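Local coordinates for protein oxalate biosynthetic component 1 (Burkholderia thailandensis, PDB 5IKY) that probably produces oxalate through a serine hydrolase activity, with additional lyase activity, as part of quorum sensing-dependent oxalogenesis, at residues A[971-976]-A[989-994]; A[1032-1037]-A[1077-1082]. All coordinates share one frame; numbering follows the deposited sequence.

Contact 1 of 2, residues A[971-976]-A[989-994]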
loop_
_atom_site.group_PDB
_atom_site.type_symbol
_atom_site.label_atom_id
_atom_site.label_comp_id
_atom_site.label_asym_id
_atom_site.label_seq_id
_atom_site.Cartn_x
_atom_site.Cartn_y
_atom_site.Cartn_z
ATOM N N LEU A 971 32.034 -4.286 5.852
ATOM C CA LEU A 971 30.831 -4.046 6.641
ATOM C C LEU A 971 29.587 -4.703 6.052
ATOM O O LEU A 971 29.261 -4.508 4.881
ATOM C CB LEU A 971 30.589 -2.544 6.781
ATOM C CG LEU A 971 30.615 -1.974 8.197
ATOM C CD1 LEU A 971 30.443 -0.470 8.139
ATOM C CD2 LEU A 971 29.527 -2.612 9.045
ATOM N N VAL A 972 28.892 -5.479 6.876
ATOM C CA VAL A 972 27.601 -6.037 6.495
ATOM C C VAL A 972 26.534 -5.544 7.467
ATOM O O VAL A 972 26.550 -5.889 8.649
ATOM C CB VAL A 972 27.617 -7.576 6.483
ATOM C CG1 VAL A 972 26.241 -8.113 6.116
ATOM C CG2 VAL A 972 28.676 -8.092 5.519
ATOM N N SER A 973 25.612 -4.731 6.965
ATOM C CA SER A 973 24.611 -4.100 7.816
ATOM C C SER A 973 23.209 -4.640 7.551
ATOM O O SER A 973 22.717 -4.600 6.423
ATOM C CB SER A 973 24.633 -2.579 7.617
ATOM O OG SER A 973 23.715 -1.931 8.482
ATOM N N PHE A 974 22.571 -5.150 8.600
ATOM C CA PHE A 974 21.182 -5.584 8.520
ATOM C C PHE A 974 20.281 -4.561 9.200
ATOM O O PHE A 974 20.377 -4.338 10.408
ATOM C CB PHE A 974 21.000 -6.962 9.160
ATOM C CG PHE A 974 21.671 -8.073 8.406
ATOM C CD1 PHE A 974 22.962 -8.468 8.726
ATOM C CD2 PHE A 974 21.013 -8.724 7.375
ATOM C CE1 PHE A 974 23.581 -9.490 8.032
ATOM C CE2 PHE A 974 21.627 -9.746 6.677
ATOM C CZ PHE A 974 22.913 -10.131 7.006
ATOM N N GLY A 975 19.408 -3.940 8.414
ATOM C CA GLY A 975 18.544 -2.893 8.923
ATOM C C GLY A 975 19.332 -1.645 9.266
ATOM O O GLY A 975 19.480 -1.295 10.437
ATOM N N SER A 976 19.849 -0.974 8.242
ATOM C CA SER A 976 20.589 0.266 8.440
ATOM C C SER A 976 19.646 1.398 8.833
ATOM O O SER A 976 18.810 1.827 8.038
ATOM C CB SER A 976 21.367 0.637 7.177
ATOM O OG SER A 976 22.286 -0.382 6.833
ATOM N N VAL A 989 30.226 -1.211 2.326
ATOM C CA VAL A 989 29.117 -1.833 3.043
ATOM C C VAL A 989 28.215 -2.673 2.146
ATOM O O VAL A 989 27.918 -2.294 1.014
ATOM C CB VAL A 989 28.236 -0.766 3.741
ATOM C CG1 VAL A 989 27.292 -1.421 4.741
ATOM C CG2 VAL A 989 29.100 0.282 4.434
ATOM N N VAL A 990 27.788 -3.822 2.659
ATOM C CA VAL A 990 26.668 -4.550 2.077
ATOM C C VAL A 990 25.437 -4.238 2.919
ATOM O O VAL A 990 25.376 -4.594 4.097
ATOM C CB VAL A 990 26.912 -6.068 2.029
ATOM C CG1 VAL A 990 25.632 -6.798 1.647
ATOM C CG2 VAL A 990 28.033 -6.397 1.056
ATOM N N ASP A 991 24.464 -3.563 2.320
ATOM C CA ASP A 991 23.334 -3.033 3.073
ATOM C C ASP A 991 22.039 -3.799 2.812
ATOM O O ASP A 991 21.537 -3.835 1.688
ATOM C CB ASP A 991 23.146 -1.547 2.746
ATOM C CG ASP A 991 21.985 -0.922 3.499
ATOM O OD1 ASP A 991 21.625 -1.420 4.587
ATOM O OD2 ASP A 991 21.438 0.082 3.002
ATOM N N VAL A 992 21.500 -4.403 3.867
ATOM C CA VAL A 992 20.246 -5.140 3.777
ATOM C C VAL A 992 19.185 -4.516 4.682
ATOM O O VAL A 992 19.158 -4.769 5.886
ATOM C CB VAL A 992 20.431 -6.621 4.163
ATOM C CG1 VAL A 992 19.141 -7.395 3.929
ATOM C CG2 VAL A 992 21.585 -7.238 3.385
ATOM N N THR A 993 18.315 -3.697 4.101
ATOM C CA THR A 993 17.267 -3.037 4.872
ATOM C C THR A 993 15.888 -3.317 4.277
ATOM O O THR A 993 15.697 -3.245 3.062
ATOM C CB THR A 993 17.501 -1.514 4.949
ATOM O OG1 THR A 993 18.782 -1.258 5.540
ATOM C CG2 THR A 993 16.422 -0.842 5.784
ATOM N N ALA A 994 14.935 -3.642 5.145
ATOM C CA ALA A 994 13.592 -4.017 4.717
ATOM C C ALA A 994 12.656 -2.814 4.605
ATOM O O ALA A 994 12.793 -1.831 5.333
ATOM C CB ALA A 994 13.009 -5.047 5.672
#
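L971-S973 and V989-V992 are adjacent parallel strands, their axes 8° apart, with F974 and V992 a bridged pair at the end. A ladder of four backbone hydrogen bonds holds the seam, beginning with V990 N to L971 O at 2.8 Å and ending with G975 N to V992 O at 2.7 Å. The pair is a good example of a regular ladder that ends in a cluster of side-chain hydrogen bonds around D991. The chain turns a corner at F974 and G975, the latter with a positive phi of 69°, which brings S976 next to D991. D991 carries its CG opposite the backbone N (chi1 -180°), turning OD1 toward S976. S976 OG takes a hydrogen bond from S973 OG and passes one on to D991 OD1 at 2.6 Å, from above the carboxylate plane. T993 OG1, itself accepting S976 N at 2.9 Å, donates to D991 OD1 from the opposite face, nearer the plane and on its syn side; two hydroxyls thus grip one oxygen. Apolar packing is looser, though no part of the contact is exposed to solvent. V972 CG2 stays 4.4 Å from V990 CB, whereas F974 CD2 lies 3.9 Å from V992 CB. The two strands belong to the mixed sheet of the alpha/beta hydrolase domain, between strands 929-935 and 1049-1054; helix 937-955 packs on L971, S973 and S976, and helix 1071-1076 covers F974 on the other face.

Contact 2 of 2, residues A[1032-1037]-A[1077-1082]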
loop_
_atom_site.group_PDB
_atom_site.type_symbol
_atom_site.label_atom_id
_atom_site.label_comp_id
_atom_site.label_asym_id
_atom_site.label_seq_id
_atom_site.Cartn_x
_atom_site.Cartn_y
_atom_site.Cartn_z
ATOM N N TYR A 1032 9.229 -18.017 4.484
ATOM C CA TYR A 1032 9.546 -16.871 3.635
ATOM C C TYR A 1032 11.023 -16.478 3.635
ATOM O O TYR A 1032 11.651 -16.357 4.687
ATOM C CB TYR A 1032 8.709 -15.659 4.053
ATOM C CG TYR A 1032 9.196 -14.360 3.453
ATOM C CD1 TYR A 1032 8.959 -14.058 2.118
ATOM C CD2 TYR A 1032 9.902 -13.439 4.220
ATOM C CE1 TYR A 1032 9.409 -12.873 1.563
ATOM C CE2 TYR A 1032 10.356 -12.255 3.672
ATOM C CZ TYR A 1032 10.106 -11.977 2.344
ATOM O OH TYR A 1032 10.555 -10.797 1.795
ATOM N N ARG A 1033 11.557 -16.280 2.435
ATOM C CA ARG A 1033 12.884 -15.708 2.242
ATOM C C ARG A 1033 12.807 -14.621 1.175
ATOM O O ARG A 1033 12.065 -14.758 0.203
ATOM C CB ARG A 1033 13.898 -16.777 1.830
ATOM C CG ARG A 1033 14.219 -17.816 2.891
ATOM C CD ARG A 1033 15.229 -18.816 2.344
ATOM N NE ARG A 1033 15.614 -19.827 3.323
ATOM C CZ ARG A 1033 14.928 -20.940 3.559
ATOM N NH1 ARG A 1033 13.810 -21.188 2.888
ATOM N NH2 ARG A 1033 15.357 -21.806 4.467
ATOM N N TYR A 1034 13.567 -13.543 1.346
ATOM C CA TYR A 1034 13.561 -12.471 0.354
ATOM C C TYR A 1034 14.605 -12.717 -0.740
ATOM O O TYR A 1034 15.543 -11.940 -0.908
ATOM C CB TYR A 1034 13.774 -11.098 1.020
ATOM C CG TYR A 1034 14.926 -11.000 2.006
ATOM C CD1 TYR A 1034 14.764 -11.371 3.336
ATOM C CD2 TYR A 1034 16.163 -10.500 1.615
ATOM C CE1 TYR A 1034 15.810 -11.273 4.239
ATOM C CE2 TYR A 1034 17.210 -10.397 2.509
ATOM C CZ TYR A 1034 17.030 -10.787 3.820
ATOM O OH TYR A 1034 18.072 -10.689 4.713
ATOM N N ASP A 1035 14.424 -13.804 -1.488
ATOM C CA ASP A 1035 15.292 -14.117 -2.622
ATOM C C ASP A 1035 15.108 -13.105 -3.745
ATOM O O ASP A 1035 16.045 -12.809 -4.489
ATOM C CB ASP A 1035 15.017 -15.522 -3.155
ATOM C CG ASP A 1035 14.681 -16.513 -2.061
ATOM O OD1 ASP A 1035 15.410 -16.558 -1.053
ATOM O OD2 ASP A 1035 13.701 -17.272 -2.220
ATOM N N HIS A 1036 13.895 -12.569 -3.844
ATOM C CA HIS A 1036 13.530 -11.625 -4.896
ATOM C C HIS A 1036 14.314 -10.317 -4.820
ATOM O O HIS A 1036 14.294 -9.522 -5.762
ATOM C CB HIS A 1036 12.033 -11.323 -4.824
ATOM C CG HIS A 1036 11.606 -10.733 -3.516
ATOM N ND1 HIS A 1036 11.314 -11.504 -2.412
ATOM C CD2 HIS A 1036 11.437 -9.446 -3.131
ATOM C CE1 HIS A 1036 10.978 -10.719 -1.405
ATOM N NE2 HIS A 1036 11.045 -9.464 -1.814
ATOM N N ALA A 1037 14.986 -10.101 -3.692
ATOM C CA ALA A 1037 15.754 -8.884 -3.457
ATOM C C ALA A 1037 16.786 -8.635 -4.554
ATOM O O ALA A 1037 17.473 -9.556 -4.998
ATOM C CB ALA A 1037 16.433 -8.952 -2.100
ATOM N N ALA A 1077 15.098 -14.869 7.525
ATOM C CA ALA A 1077 14.528 -14.788 6.184
ATOM C C ALA A 1077 15.598 -14.545 5.122
ATOM O O ALA A 1077 15.283 -14.331 3.952
ATOM C CB ALA A 1077 13.468 -13.692 6.128
ATOM N N SER A 1078 16.863 -14.581 5.535
ATOM C CA SER A 1078 17.974 -14.380 4.613
ATOM C C SER A 1078 17.993 -15.448 3.523
ATOM O O SER A 1078 17.927 -16.644 3.813
ATOM C CB SER A 1078 19.306 -14.375 5.367
ATOM O OG SER A 1078 20.393 -14.169 4.481
ATOM N N PRO A 1079 18.079 -15.009 2.258
ATOM C CA PRO A 1079 18.091 -15.881 1.079
ATOM C C PRO A 1079 19.405 -16.639 0.926
ATOM O O PRO A 1079 20.431 -16.206 1.450
ATOM C CB PRO A 1079 17.886 -14.901 -0.077
ATOM C CG PRO A 1079 18.461 -13.629 0.415
ATOM C CD PRO A 1079 18.164 -13.587 1.886
ATOM N N LEU A 1080 19.365 -17.754 0.202
ATOM C CA LEU A 1080 20.528 -18.623 0.043
ATOM C C LEU A 1080 21.679 -17.918 -0.671
ATOM O O LEU A 1080 22.844 -18.105 -0.314
ATOM C CB LEU A 1080 20.135 -19.895 -0.719
ATOM C CG LEU A 1080 21.104 -21.082 -0.716
ATOM C CD1 LEU A 1080 20.331 -22.390 -0.792
ATOM C CD2 LEU A 1080 22.107 -20.998 -1.862
ATOM N N TRP A 1081 21.355 -17.112 -1.677
ATOM C CA TRP A 1081 22.384 -16.447 -2.470
ATOM C C TRP A 1081 23.127 -15.390 -1.658
ATOM O O TRP A 1081 24.297 -15.111 -1.916
ATOM C CB TRP A 1081 21.778 -15.816 -3.728
ATOM C CG TRP A 1081 20.699 -14.806 -3.465
ATOM C CD1 TRP A 1081 19.362 -15.050 -3.338
ATOM C CD2 TRP A 1081 20.865 -13.391 -3.313
ATOM N NE1 TRP A 1081 18.685 -13.875 -3.112
ATOM C CE2 TRP A 1081 19.585 -12.842 -3.090
ATOM C CE3 TRP A 1081 21.971 -12.534 -3.340
ATOM C CZ2 TRP A 1081 19.380 -11.477 -2.895
ATOM C CZ3 TRP A 1081 21.764 -11.178 -3.145
ATOM C CH2 TRP A 1081 20.479 -10.664 -2.926
ATOM N N LEU A 1082 22.446 -14.813 -0.672
ATOM C CA LEU A 1082 23.065 -13.814 0.194
ATOM C C LEU A 1082 24.081 -14.456 1.134
ATOM O O LEU A 1082 25.134 -13.879 1.413
ATOM C CB LEU A 1082 22.000 -13.064 1.000
ATOM C CG LEU A 1082 22.507 -12.024 2.005
ATOM C CD1 LEU A 1082 23.392 -10.996 1.318
ATOM C CD2 LEU A 1082 21.340 -11.345 2.711
#
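This is a loop packed against the start of a helix: in the C-terminal domain, Y1034 and D1035, just ahead of strand 1038-1043, meet A1077 and P1079 in the link between helices 1071-1076 and 1080-1090. R1033, D1035 and L1080 lie on the side exposed to solvent. Y1034 N donates to A1077 O at 3.2 Å, tying the two backbones. Y1034 CG is set between its backbone N and carbonyl carbon (chi1 48°), which lays the ring against the proline. P1079 CD is 3.6 Å from the Y1034 ring centroid and 21° off its normal, a CH-pi contact over one face. Two turns shape the loop, an inverse gamma turn centred on Y1034 and a type I turn from Y1034 to A1037, while P1079 occupies the N-cap position of helix 1080-1090. P1079 CG sits over the indole face of W1081, toward its rim, so that CD and CG of one proline each meet a different ring. At the indole edge, W1081 NE1 gives a weak hydrogen bond to D1035 O at 3.2 Å, and A1037 CB lies in the ring plane, 4.0 Å from W1081 CZ2. The hydroxyl of Y1034 bonds to Y1074 O, and W1085 meets the W1081 ring edge-to-face.

In the fold
From the N terminus, contact 1 comes first: the chain leaves 971-976, crosses a short connection without helix, and returns at 989-994 to lie parallel in the same sheet. Only after that loop has closed does contact 2 open, so the two follow in series without nesting or crossing. The longer loop of contact 2 contains strands 1038-1043 and 1049-1054, the second pairing with strand 988-992, and then helix 1071-1076. The contacts touch, with centres about 14 Å apart. V992 CG1 packs 3.6 Å from Y1034 OH, and L1082 CD2 reaches both V992 and F974, joining the sheet to the loop and helix start beside it.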